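Local coordinates for protein Asp/Glu-specific dipeptidyl-peptidase (Flavobacterium psychrophilum, PDB 5JXF) that removes dipeptides from the N-terminus of oligopeptides as a serine peptidase of family S46, strictly requiring an acidic residue, Asp or Glu, at the P1 position, at residues D65-N70 / V142-V147; F179-E182 / E186-V189; E304-K309 / G350-L355; N366-F371 / N386-F391. One frame throughout, in Å; residues are numbered along the deposited sequence.

Contact 1 (D65-N70 / V142-V147); sequences DIYSVN and VSINDV
Tyr67 reaches across to Ser143 and Ile144 at a classic beta bulge, where Val142 and Ser143 of strand 138-146 both face Val202 of strand 197-214. The tyrosine lies just past the short helix 63-66. Its CG is turned anti to the backbone N (chi1 178°), which carries the ring from CB straight at the strand. CB and CG themselves stay short of it, and contact begins with the ring. CD1 comes within 4.0 Å of Ile144 CD1, and CE1 packs closer, 3.5 Å from the same methyl. The isoleucine crosses the ring at a slant, its CG1 lying 3.8 Å from Tyr67 CE1. At the tip, the hydroxyl OH accepts a hydrogen bond from Ile144 N at 2.9 Å, somewhat bent at 144°. Tyrosine suits the place because one side chain supplies both a nonpolar wall for Ile144 and a polar end long enough to take a strand N-H. Val142, Ser143 and Asn145 bond through their backbones to strand 197-214, while Ile144 N is taken by Tyr67 OH. Ser68 OG accepts from Asn70 N, an ST turn directly after the tyrosine. Val69 adds a looser touch at the margin, with its CG1 4.5 Å from Ser143 CB.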
loop_
_atom_site.group_PDB
_atom_site.type_symbol
_atom_site.label_atom_id
_atom_site.label_comp_id
_atom_site.label_asym_id
_atom_site.label_seq_id
_atom_site.Cartn_x
_atom_site.Cartn_y
_atom_site.Cartn_z
ATOM N N ASP A 65 -39.195 -16.930 -6.903
ATOM C CA ASP A 65 -38.445 -17.482 -5.778
ATOM C C ASP A 65 -37.885 -16.387 -4.875
ATOM O O ASP A 65 -37.627 -16.610 -3.692
ATOM C CB ASP A 65 -37.273 -18.355 -6.261
ATOM C CG ASP A 65 -37.723 -19.616 -6.975
ATOM O OD1 ASP A 65 -38.349 -20.473 -6.324
ATOM O OD2 ASP A 65 -37.407 -19.777 -8.174
ATOM N N ILE A 66 -37.659 -15.213 -5.448
ATOM C CA ILE A 66 -37.041 -14.103 -4.727
ATOM C C ILE A 66 -38.096 -13.289 -4.004
ATOM O O ILE A 66 -37.911 -12.914 -2.846
ATOM C CB ILE A 66 -36.249 -13.168 -5.679
ATOM C CG1 ILE A 66 -35.162 -13.960 -6.428
ATOM C CG2 ILE A 66 -35.673 -11.982 -4.905
ATOM C CD1 ILE A 66 -34.454 -13.185 -7.525
ATOM N N TYR A 67 -39.199 -13.015 -4.701
ATOM C CA TYR A 67 -40.321 -12.277 -4.121
ATOM C C TYR A 67 -41.677 -12.861 -4.559
ATOM O O TYR A 67 -41.919 -13.075 -5.743
ATOM C CB TYR A 67 -40.260 -10.791 -4.505
ATOM C CG TYR A 67 -41.424 -9.972 -3.962
ATOM C CD1 TYR A 67 -41.338 -9.348 -2.729
ATOM C CD2 TYR A 67 -42.607 -9.841 -4.682
ATOM C CE1 TYR A 67 -42.390 -8.604 -2.224
ATOM C CE2 TYR A 67 -43.680 -9.106 -4.183
ATOM C CZ TYR A 67 -43.562 -8.487 -2.954
ATOM O OH TYR A 67 -44.608 -7.750 -2.452
ATOM N N SER A 68 -42.558 -13.085 -3.593
ATOM C CA SER A 68 -43.905 -13.588 -3.869
ATOM C C SER A 68 -44.856 -13.244 -2.730
ATOM O O SER A 68 -44.428 -13.149 -1.583
ATOM C CB SER A 68 -43.872 -15.102 -4.079
ATOM O OG SER A 68 -45.186 -15.610 -4.282
ATOM N N VAL A 69 -46.138 -13.057 -3.040
ATOM C CA VAL A 69 -47.150 -12.892 -1.996
ATOM C C VAL A 69 -48.029 -14.132 -1.913
ATOM O O VAL A 69 -48.886 -14.245 -1.037
ATOM C CB VAL A 69 -48.033 -11.654 -2.230
ATOM C CG1 VAL A 69 -47.164 -10.392 -2.284
ATOM C CG2 VAL A 69 -48.864 -11.816 -3.499
ATOM N N ASN A 70 -47.798 -15.061 -2.833
ATOM C CA ASN A 70 -48.524 -16.314 -2.862
ATOM C C ASN A 70 -47.913 -17.363 -1.950
ATOM O O ASN A 70 -48.624 -18.181 -1.386
ATOM C CB ASN A 70 -48.591 -16.849 -4.293
ATOM C CG ASN A 70 -49.492 -16.011 -5.182
ATOM O OD1 ASN A 70 -50.394 -15.320 -4.698
ATOM N ND2 ASN A 70 -49.259 -16.075 -6.487
ATOM N N VAL A 142 -43.528 -8.034 4.551
ATOM C CA VAL A 142 -44.670 -8.882 4.167
ATOM C C VAL A 142 -45.008 -8.651 2.706
ATOM O O VAL A 142 -45.154 -9.591 1.938
ATOM C CB VAL A 142 -45.917 -8.594 5.058
ATOM C CG1 VAL A 142 -47.132 -9.470 4.636
ATOM C CG2 VAL A 142 -45.557 -8.864 6.538
ATOM N N SER A 143 -45.090 -7.388 2.303
ATOM C CA SER A 143 -45.526 -7.064 0.952
ATOM C C SER A 143 -45.096 -5.659 0.559
ATOM O O SER A 143 -44.872 -4.813 1.416
ATOM C CB SER A 143 -47.055 -7.189 0.837
ATOM O OG SER A 143 -47.701 -6.111 1.492
ATOM N N ILE A 144 -44.998 -5.434 -0.747
ATOM C CA ILE A 144 -44.520 -4.187 -1.334
ATOM C C ILE A 144 -45.613 -3.598 -2.230
ATOM O O ILE A 144 -45.957 -4.176 -3.262
ATOM C CB ILE A 144 -43.237 -4.428 -2.139
ATOM C CG1 ILE A 144 -42.128 -4.945 -1.214
ATOM C CG2 ILE A 144 -42.769 -3.163 -2.843
ATOM C CD1 ILE A 144 -40.891 -5.425 -1.944
ATOM N N ASN A 145 -46.158 -2.452 -1.835
ATOM C CA ASN A 145 -47.380 -1.944 -2.456
ATOM C C ASN A 145 -47.295 -0.502 -2.947
ATOM O O ASN A 145 -47.139 0.434 -2.166
ATOM C CB ASN A 145 -48.530 -2.089 -1.465
ATOM C CG ASN A 145 -48.586 -3.474 -0.854
ATOM O OD1 ASN A 145 -47.906 -3.766 0.131
ATOM N ND2 ASN A 145 -49.378 -4.342 -1.453
ATOM N N ASP A 146 -47.398 -0.326 -4.254
ATOM C CA ASP A 146 -47.371 1.010 -4.825
ATOM C C ASP A 146 -48.603 1.809 -4.400
ATOM O O ASP A 146 -49.738 1.343 -4.535
ATOM C CB ASP A 146 -47.293 0.943 -6.347
ATOM C CG ASP A 146 -46.988 2.292 -6.978
ATOM O OD1 ASP A 146 -47.386 3.335 -6.409
ATOM O OD2 ASP A 146 -46.349 2.308 -8.051
ATOM N N VAL A 147 -48.368 3.020 -3.897
ATOM C CA VAL A 147 -49.452 3.886 -3.440
ATOM C C VAL A 147 -49.250 5.320 -3.916
ATOM O O VAL A 147 -49.688 6.263 -3.257
ATOM C CB VAL A 147 -49.574 3.882 -1.901
ATOM C CG1 VAL A 147 -50.073 2.528 -1.400
ATOM C CG2 VAL A 147 -48.247 4.230 -1.272
#

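Contact 2 (F179-E182 / E186-V189); sequences FAKE and ENKV
Asn187 meets both Phe179 and Lys181 as the chain leaves helix 162-178 and turns back into strand 186-192. Its CG stands anti to the carbonyl carbon, beside the backbone N, and its CB points at the loop. The amide nitrogen ND2 donates to Phe179 O at 3.1 Å, with the bond bent to 137° at the hydrogen. The acceptor lies in the amide plane, yet the nitrogen stands above the carbonyl plane of Phe179 and so approaches no lone pair directly. ND2 also donates to Thr176 O, so a single asparagine amide gathers two carbonyls from the helix end and the residue following it. Phe179 CB packs 3.4 Å from the same ND2, while CG, placed opposite the backbone N, leads the ring off to touch Leu200.

Lys181 covers the amide from another direction. Its CG sits between the backbone N and the carbonyl carbon (chi1 62°), and the extended chain beyond brings CD 3.8 Å from Asn187 CG. The last torsion then bends the chain (chi4 66°), turning NZ away to Gln185 O and, weakly, to Glu182 O, at the turn between the two segments. A lysine suits this spot: its methylenes shield the amide while its charged end finds carbonyls. Asn187 OD1, 3.8 Å from Lys181 CB, is buried here without a polar partner in the model.

The loop thus lies between the end of helix 162-178 and strand 186-192, whose neighbour, strand 197-214, pairs with Glu186 and Lys188 and touches Phe179 through Leu200 and Asn187 through Val202.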
loop_
_atom_site.group_PDB
_atom_site.type_symbol
_atom_site.label_atom_id
_atom_site.label_comp_id
_atom_site.label_asym_id
_atom_site.label_seq_id
_atom_site.Cartn_x
_atom_site.Cartn_y
_atom_site.Cartn_z
ATOM N N PHE A 179 -54.231 1.421 4.991
ATOM C CA PHE A 179 -53.871 0.221 4.234
ATOM C C PHE A 179 -54.062 -1.044 5.070
ATOM O O PHE A 179 -53.815 -1.052 6.281
ATOM C CB PHE A 179 -52.438 0.314 3.732
ATOM C CG PHE A 179 -52.175 -0.509 2.513
ATOM C CD1 PHE A 179 -51.682 -1.802 2.627
ATOM C CD2 PHE A 179 -52.437 0.005 1.255
ATOM C CE1 PHE A 179 -51.435 -2.573 1.502
ATOM C CE2 PHE A 179 -52.191 -0.752 0.122
ATOM C CZ PHE A 179 -51.689 -2.048 0.245
ATOM N N ALA A 180 -54.559 -2.095 4.427
ATOM C CA ALA A 180 -54.899 -3.316 5.144
ATOM C C ALA A 180 -53.651 -4.106 5.548
ATOM O O ALA A 180 -52.751 -4.357 4.747
ATOM C CB ALA A 180 -55.840 -4.180 4.310
ATOM N N LYS A 181 -53.632 -4.491 6.818
ATOM C CA LYS A 181 -52.545 -5.234 7.425
ATOM C C LYS A 181 -53.166 -6.101 8.509
ATOM O O LYS A 181 -54.315 -5.880 8.893
ATOM C CB LYS A 181 -51.495 -4.277 8.007
ATOM C CG LYS A 181 -52.043 -3.386 9.133
ATOM C CD LYS A 181 -50.983 -2.424 9.688
ATOM C CE LYS A 181 -51.500 -1.717 10.944
ATOM N NZ LYS A 181 -51.710 -2.693 12.065
ATOM N N GLU A 182 -52.433 -7.091 8.996
ATOM C CA GLU A 182 -52.859 -7.800 10.194
ATOM C C GLU A 182 -52.601 -6.927 11.421
ATOM O O GLU A 182 -51.900 -5.916 11.331
ATOM C CB GLU A 182 -52.136 -9.157 10.313
ATOM C CG GLU A 182 -52.333 -10.068 9.111
ATOM C CD GLU A 182 -53.756 -10.616 8.994
ATOM O OE1 GLU A 182 -54.488 -10.613 10.006
ATOM O OE2 GLU A 182 -54.135 -11.060 7.888
ATOM N N GLU A 186 -47.268 -3.630 10.741
ATOM C CA GLU A 186 -47.130 -2.178 10.632
ATOM C C GLU A 186 -46.915 -1.746 9.187
ATOM O O GLU A 186 -46.243 -2.431 8.409
ATOM C CB GLU A 186 -45.963 -1.675 11.482
ATOM C CG GLU A 186 -46.220 -1.694 12.969
ATOM C CD GLU A 186 -44.945 -1.511 13.766
ATOM O OE1 GLU A 186 -44.228 -0.500 13.522
ATOM O OE2 GLU A 186 -44.664 -2.387 14.624
ATOM N N ASN A 187 -47.490 -0.600 8.842
ATOM C CA ASN A 187 -47.278 0.006 7.547
ATOM C C ASN A 187 -46.234 1.104 7.624
ATOM O O ASN A 187 -46.111 1.766 8.654
ATOM C CB ASN A 187 -48.591 0.551 7.016
ATOM C CG ASN A 187 -49.565 -0.548 6.736
ATOM O OD1 ASN A 187 -49.151 -1.697 6.541
ATOM N ND2 ASN A 187 -50.865 -0.229 6.730
ATOM N N LYS A 188 -45.481 1.265 6.536
ATOM C CA LYS A 188 -44.454 2.302 6.394
ATOM C C LYS A 188 -44.398 2.726 4.938
ATOM O O LYS A 188 -44.116 1.902 4.079
ATOM C CB LYS A 188 -43.075 1.794 6.845
ATOM C CG LYS A 188 -41.936 2.785 6.605
ATOM C CD LYS A 188 -42.218 4.118 7.291
ATOM C CE LYS A 188 -41.008 5.042 7.269
ATOM N NZ LYS A 188 -41.306 6.296 8.017
ATOM N N VAL A 189 -44.673 3.997 4.659
ATOM C CA VAL A 189 -44.644 4.516 3.300
ATOM C C VAL A 189 -43.282 5.162 3.017
ATOM O O VAL A 189 -42.795 5.963 3.810
ATOM C CB VAL A 189 -45.775 5.549 3.059
ATOM C CG1 VAL A 189 -45.643 6.176 1.690
ATOM C CG2 VAL A 189 -47.160 4.896 3.230
#

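Contact 3 (E304-K309 / G350-L355); sequences ETNPAK and GESQGL
Asn306 reaches Glu351 and Ser352 with one amide nitrogen, and both of its hydrogens are used. ND2 donates to Ser352 OG at 2.8 Å, nearly straight at 166°, and to Glu351 OE1 at 3.2 Å, equally straight at 168°. Both acceptors lie close to the amide plane, and the two bonds fix the rotation of the group. The carboxylate of Glu351 is turned only 11° from that plane and offers the anti lone pair of OE1, the one pointing away from OE2. Ser352 OG is engaged twice, for besides accepting from Asn306 it is hydrogen-bonded to Trp348 O one turn back in its own helix. A small serine admits the amide at short range, while the longer, extended glutamate reaches it from the neighbouring position. Asn306 ND2, Ser352 OG and Glu351 OE1 are thereby paired between two helices. The Glu351 side chain is about 6 Å from that of Arg680, implicated by similarity in P1 specificity, so its carboxylate may influence the charge environment there. Helix 295-325, kinked at Pro307, is backed by helix 386-415 on Thr305, Ala308 and Lys309, whereas helix 328-357 turns Glu351 and Leu355 to the loop carrying Ile689.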
loop_
_atom_site.group_PDB
_atom_site.type_symbol
_atom_site.label_atom_id
_atom_site.label_comp_id
_atom_site.label_asym_id
_atom_site.label_seq_id
_atom_site.Cartn_x
_atom_site.Cartn_y
_atom_site.Cartn_z
ATOM N N GLU A 304 -16.175 21.341 -1.353
ATOM C CA GLU A 304 -16.355 22.034 -0.079
ATOM C C GLU A 304 -17.019 21.287 1.074
ATOM O O GLU A 304 -16.575 21.440 2.210
ATOM C CB GLU A 304 -17.104 23.343 -0.330
ATOM C CG GLU A 304 -18.073 23.301 -1.491
ATOM C CD GLU A 304 -18.139 24.627 -2.218
ATOM O OE1 GLU A 304 -17.273 25.495 -1.942
ATOM O OE2 GLU A 304 -19.051 24.800 -3.058
ATOM N N THR A 305 -18.049 20.481 0.828
ATOM C CA THR A 305 -18.662 19.769 1.949
ATOM C C THR A 305 -17.736 18.671 2.496
ATOM O O THR A 305 -17.461 18.631 3.695
ATOM C CB THR A 305 -20.029 19.149 1.573
ATOM O OG1 THR A 305 -19.874 18.273 0.454
ATOM C CG2 THR A 305 -21.039 20.242 1.221
ATOM N N ASN A 306 -17.253 17.789 1.627
ATOM C CA ASN A 306 -16.371 16.713 2.071
ATOM C C ASN A 306 -15.076 17.183 2.757
ATOM O O ASN A 306 -14.735 16.671 3.827
ATOM C CB ASN A 306 -16.017 15.787 0.901
ATOM C CG ASN A 306 -17.010 14.652 0.737
ATOM O OD1 ASN A 306 -18.101 14.683 1.310
ATOM N ND2 ASN A 306 -16.634 13.636 -0.035
ATOM N N PRO A 307 -14.351 18.146 2.152
ATOM C CA PRO A 307 -13.104 18.553 2.816
ATOM C C PRO A 307 -13.336 19.095 4.229
ATOM O O PRO A 307 -12.568 18.780 5.141
ATOM C CB PRO A 307 -12.559 19.663 1.904
ATOM C CG PRO A 307 -13.206 19.446 0.591
ATOM C CD PRO A 307 -14.553 18.862 0.879
ATOM N N ALA A 308 -14.384 19.900 4.396
ATOM C CA ALA A 308 -14.745 20.418 5.712
ATOM C C ALA A 308 -14.946 19.290 6.733
ATOM O O ALA A 308 -14.245 19.227 7.748
ATOM C CB ALA A 308 -16.008 21.282 5.615
ATOM N N LYS A 309 -15.893 18.396 6.443
ATOM C CA LYS A 309 -16.238 17.283 7.329
ATOM C C LYS A 309 -15.067 16.324 7.565
ATOM O O LYS A 309 -14.906 15.784 8.660
ATOM C CB LYS A 309 -17.431 16.513 6.760
ATOM C CG LYS A 309 -18.737 17.292 6.794
ATOM C CD LYS A 309 -19.923 16.388 6.514
ATOM C CE LYS A 309 -19.913 15.902 5.075
ATOM N NZ LYS A 309 -21.139 15.105 4.752
ATOM N N GLY A 350 -11.971 8.562 0.303
ATOM C CA GLY A 350 -12.079 7.748 -0.897
ATOM C C GLY A 350 -13.055 8.268 -1.929
ATOM O O GLY A 350 -12.793 8.223 -3.129
ATOM N N GLU A 351 -14.195 8.761 -1.457
ATOM C CA GLU A 351 -15.225 9.248 -2.348
ATOM C C GLU A 351 -14.740 10.474 -3.117
ATOM O O GLU A 351 -14.888 10.549 -4.337
ATOM C CB GLU A 351 -16.493 9.571 -1.557
ATOM C CG GLU A 351 -17.579 10.194 -2.392
ATOM C CD GLU A 351 -18.852 10.476 -1.585
ATOM O OE1 GLU A 351 -18.849 11.415 -0.744
ATOM O OE2 GLU A 351 -19.839 9.726 -1.776
ATOM N N SER A 352 -14.163 11.435 -2.401
ATOM C CA SER A 352 -13.596 12.613 -3.047
ATOM C C SER A 352 -12.448 12.211 -3.981
ATOM O O SER A 352 -12.295 12.779 -5.066
ATOM C CB SER A 352 -13.110 13.628 -2.006
ATOM O OG SER A 352 -14.194 14.121 -1.232
ATOM N N GLN A 353 -11.671 11.212 -3.563
ATOM C CA GLN A 353 -10.552 10.706 -4.365
ATOM C C GLN A 353 -11.033 10.117 -5.692
ATOM O O GLN A 353 -10.551 10.507 -6.754
ATOM C CB GLN A 353 -9.752 9.655 -3.578
ATOM C CG GLN A 353 -8.451 9.218 -4.249
ATOM C CD GLN A 353 -7.556 8.378 -3.338
ATOM O OE1 GLN A 353 -7.461 8.628 -2.134
ATOM N NE2 GLN A 353 -6.898 7.371 -3.917
ATOM N N GLY A 354 -11.992 9.193 -5.629
ATOM C CA GLY A 354 -12.520 8.541 -6.820
ATOM C C GLY A 354 -13.298 9.446 -7.765
ATOM O O GLY A 354 -13.292 9.233 -8.976
ATOM N N LEU A 355 -14.001 10.436 -7.218
ATOM C CA LEU A 355 -14.755 11.383 -8.040
ATOM C C LEU A 355 -13.823 12.290 -8.848
ATOM O O LEU A 355 -14.094 12.604 -10.008
ATOM C CB LEU A 355 -15.686 12.239 -7.169
ATOM C CG LEU A 355 -16.861 11.502 -6.516
ATOM C CD1 LEU A 355 -17.553 12.376 -5.492
ATOM C CD2 LEU A 355 -17.825 11.036 -7.575
#

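Contact 4 (N366-F371 / N386-F391); sequences NFEKDF and NLLADF
Leu388 projects from helix 386-415 between the backbone and side chain of Glu368 and the ring of Phe371, both on helix 360-375. The two helices follow one another in the chain; their N-to-C directions make an angle of 138°, and the axes of the two segments come within 10.9 Å. A branched leucine suits such spacing, because one methyl lies against both Glu368 and Phe371, the other along the Glu368 side chain.

The close part lies around these methyls. CD1 of Leu388 sits 3.5 Å from Glu368 O and 3.8 Å from Glu368 CB, and it also meets Phe371 CD2 at 3.8 Å, slanting toward the ring. CD2 of Leu388 lies 3.8 Å from Glu368 CG, so the glutamate contributes its hydrocarbon part here. With CG anti to the carbonyl carbon (chi1 -71°) and the chain extended beyond, Glu368 carries its carboxylate past the leucine to Ser295, where OE1 is hydrogen-bonded to OG.

The other part is slacker. Leu387 CD1 comes up to the edge of the Phe371 ring near its plane, 4.3 Å from CZ. Phe371 also meets Tyr564 edge-to-face and touches Ala567 of helix 547-571. On the solvent side Lys369 turns away from the partner helix, and Asn386 and Ala389 are exposed.

No hydrogen bond joins the two segments. Their association rests on methyls, methylenes and an aromatic ring, which implies that shape and burial of nonpolar surface hold them together, while the one acid involved finds its polar partners outside the pair.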
loop_
_atom_site.group_PDB
_atom_site.type_symbol
_atom_site.label_atom_id
_atom_site.label_comp_id
_atom_site.label_asym_id
_atom_site.label_seq_id
_atom_site.Cartn_x
_atom_site.Cartn_y
_atom_site.Cartn_z
ATOM N N ASN A 366 -20.733 16.419 -19.512
ATOM C CA ASN A 366 -20.926 15.844 -20.834
ATOM C C ASN A 366 -22.321 15.232 -21.004
ATOM O O ASN A 366 -22.911 15.310 -22.080
ATOM C CB ASN A 366 -19.850 14.792 -21.108
ATOM C CG ASN A 366 -18.459 15.398 -21.228
ATOM O OD1 ASN A 366 -18.304 16.610 -21.406
ATOM N ND2 ASN A 366 -17.439 14.553 -21.137
ATOM N N PHE A 367 -22.849 14.625 -19.944
ATOM C CA PHE A 367 -24.195 14.071 -20.008
ATOM C C PHE A 367 -25.217 15.195 -20.096
ATOM O O PHE A 367 -26.185 15.118 -20.857
ATOM C CB PHE A 367 -24.504 13.187 -18.795
ATOM C CG PHE A 367 -25.978 12.936 -18.601
ATOM C CD1 PHE A 367 -26.643 11.991 -19.370
ATOM C CD2 PHE A 367 -26.706 13.667 -17.674
ATOM C CE1 PHE A 367 -28.004 11.772 -19.205
ATOM C CE2 PHE A 367 -28.064 13.460 -17.513
ATOM C CZ PHE A 367 -28.713 12.509 -18.277
ATOM N N GLU A 368 -24.993 16.238 -19.301
ATOM C CA GLU A 368 -25.931 17.353 -19.204
ATOM C C GLU A 368 -26.017 18.166 -20.497
ATOM O O GLU A 368 -27.054 18.765 -20.795
ATOM C CB GLU A 368 -25.537 18.258 -18.035
ATOM C CG GLU A 368 -25.785 17.622 -16.688
ATOM C CD GLU A 368 -24.887 18.168 -15.605
ATOM O OE1 GLU A 368 -24.167 19.165 -15.855
ATOM O OE2 GLU A 368 -24.888 17.582 -14.502
ATOM N N LYS A 369 -24.932 18.180 -21.268
ATOM C CA LYS A 369 -24.937 18.851 -22.563
ATOM C C LYS A 369 -25.705 18.011 -23.593
ATOM O O LYS A 369 -26.043 18.494 -24.670
ATOM C CB LYS A 369 -23.505 19.124 -23.036
ATOM C CG LYS A 369 -22.829 20.286 -22.320
ATOM N N ASP A 370 -25.984 16.757 -23.246
ATOM C CA ASP A 370 -26.804 15.881 -24.080
ATOM C C ASP A 370 -28.224 15.799 -23.534
ATOM O O ASP A 370 -29.162 15.453 -24.251
ATOM C CB ASP A 370 -26.198 14.478 -24.154
ATOM C CG ASP A 370 -27.062 13.509 -24.944
ATOM O OD1 ASP A 370 -27.710 13.942 -25.921
ATOM O OD2 ASP A 370 -27.109 12.317 -24.578
ATOM N N PHE A 371 -28.365 16.105 -22.249
ATOM C CA PHE A 371 -29.662 16.086 -21.584
ATOM C C PHE A 371 -30.606 17.082 -22.240
ATOM O O PHE A 371 -31.646 16.713 -22.777
ATOM C CB PHE A 371 -29.502 16.407 -20.095
ATOM C CG PHE A 371 -30.800 16.678 -19.383
ATOM C CD1 PHE A 371 -31.677 15.645 -19.097
ATOM C CD2 PHE A 371 -31.139 17.969 -18.991
ATOM C CE1 PHE A 371 -32.871 15.894 -18.440
ATOM C CE2 PHE A 371 -32.333 18.223 -18.332
ATOM C CZ PHE A 371 -33.198 17.185 -18.057
ATOM N N ASN A 386 -34.356 24.692 -18.410
ATOM C CA ASN A 386 -33.914 25.675 -17.435
ATOM C C ASN A 386 -33.302 25.043 -16.177
ATOM O O ASN A 386 -32.376 25.605 -15.594
ATOM C CB ASN A 386 -35.096 26.568 -17.057
ATOM C CG ASN A 386 -35.366 27.666 -18.087
ATOM O OD1 ASN A 386 -34.455 28.163 -18.763
ATOM N ND2 ASN A 386 -36.620 28.075 -18.176
ATOM N N LEU A 387 -33.821 23.872 -15.790
ATOM C CA LEU A 387 -33.324 23.078 -14.653
ATOM C C LEU A 387 -31.832 23.221 -14.365
ATOM O O LEU A 387 -31.438 23.643 -13.282
ATOM C CB LEU A 387 -33.628 21.595 -14.886
ATOM C CG LEU A 387 -35.092 21.166 -14.898
ATOM C CD1 LEU A 387 -35.196 19.678 -15.209
ATOM C CD2 LEU A 387 -35.770 21.500 -13.573
ATOM N N LEU A 388 -31.008 22.876 -15.346
ATOM C CA LEU A 388 -29.561 22.932 -15.179
ATOM C C LEU A 388 -29.080 24.338 -14.809
ATOM O O LEU A 388 -28.170 24.493 -13.993
ATOM C CB LEU A 388 -28.869 22.443 -16.453
ATOM C CG LEU A 388 -29.121 20.971 -16.800
ATOM C CD1 LEU A 388 -28.508 20.608 -18.145
ATOM C CD2 LEU A 388 -28.584 20.053 -15.706
ATOM N N ALA A 389 -29.704 25.359 -15.389
ATOM C CA ALA A 389 -29.336 26.737 -15.079
ATOM C C ALA A 389 -29.761 27.107 -13.660
ATOM O O ALA A 389 -29.004 27.746 -12.924
ATOM C CB ALA A 389 -29.950 27.694 -16.087
ATOM N N ASP A 390 -30.969 26.701 -13.276
ATOM C CA ASP A 390 -31.457 26.953 -11.924
ATOM C C ASP A 390 -30.561 26.280 -10.884
ATOM O O ASP A 390 -30.193 26.891 -9.880
ATOM C CB ASP A 390 -32.904 26.475 -11.770
ATOM C CG ASP A 390 -33.884 27.324 -12.557
ATOM O OD1 ASP A 390 -33.685 28.553 -12.602
ATOM O OD2 ASP A 390 -34.854 26.771 -13.121
ATOM N N PHE A 391 -30.196 25.029 -11.139
ATOM C CA PHE A 391 -29.309 24.301 -10.244
ATOM C C PHE A 391 -28.037 25.087 -9.954
ATOM O O PHE A 391 -27.678 25.294 -8.793
ATOM C CB PHE A 391 -28.946 22.937 -10.830
ATOM C CG PHE A 391 -29.977 21.876 -10.583
ATOM C CD1 PHE A 391 -31.311 22.108 -10.799
ATOM C CD2 PHE A 391 -29.609 20.663 -10.090
ATOM C CE1 PHE A 391 -32.227 21.112 -10.574
ATOM C CE2 PHE A 391 -30.526 19.678 -9.849
ATOM C CZ PHE A 391 -31.830 19.900 -10.079
#

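Overall arrangement
Contacts 1 and 2 each reach the same antiparallel sheet, their centres 13 Å apart, and touch directly where Asn145 CG meets Phe179 CZ at 3.6 Å. Contacts 3 and 4 belong to the helical part: helix 328-357 of the former leads into helix 360-375 of the latter, and helix 386-415 of contact 4 also backs helix 295-325 of contact 3. Their centres are 23 Å apart. Contact 3 lies across the chain's centre from contacts 1 and 2, at about 38 and 39 Å between centres. It alone approaches the substrate site, the Glu351 side chain being about 10 Å from the bound aspartic acid and about 12 Å from the bound arginine.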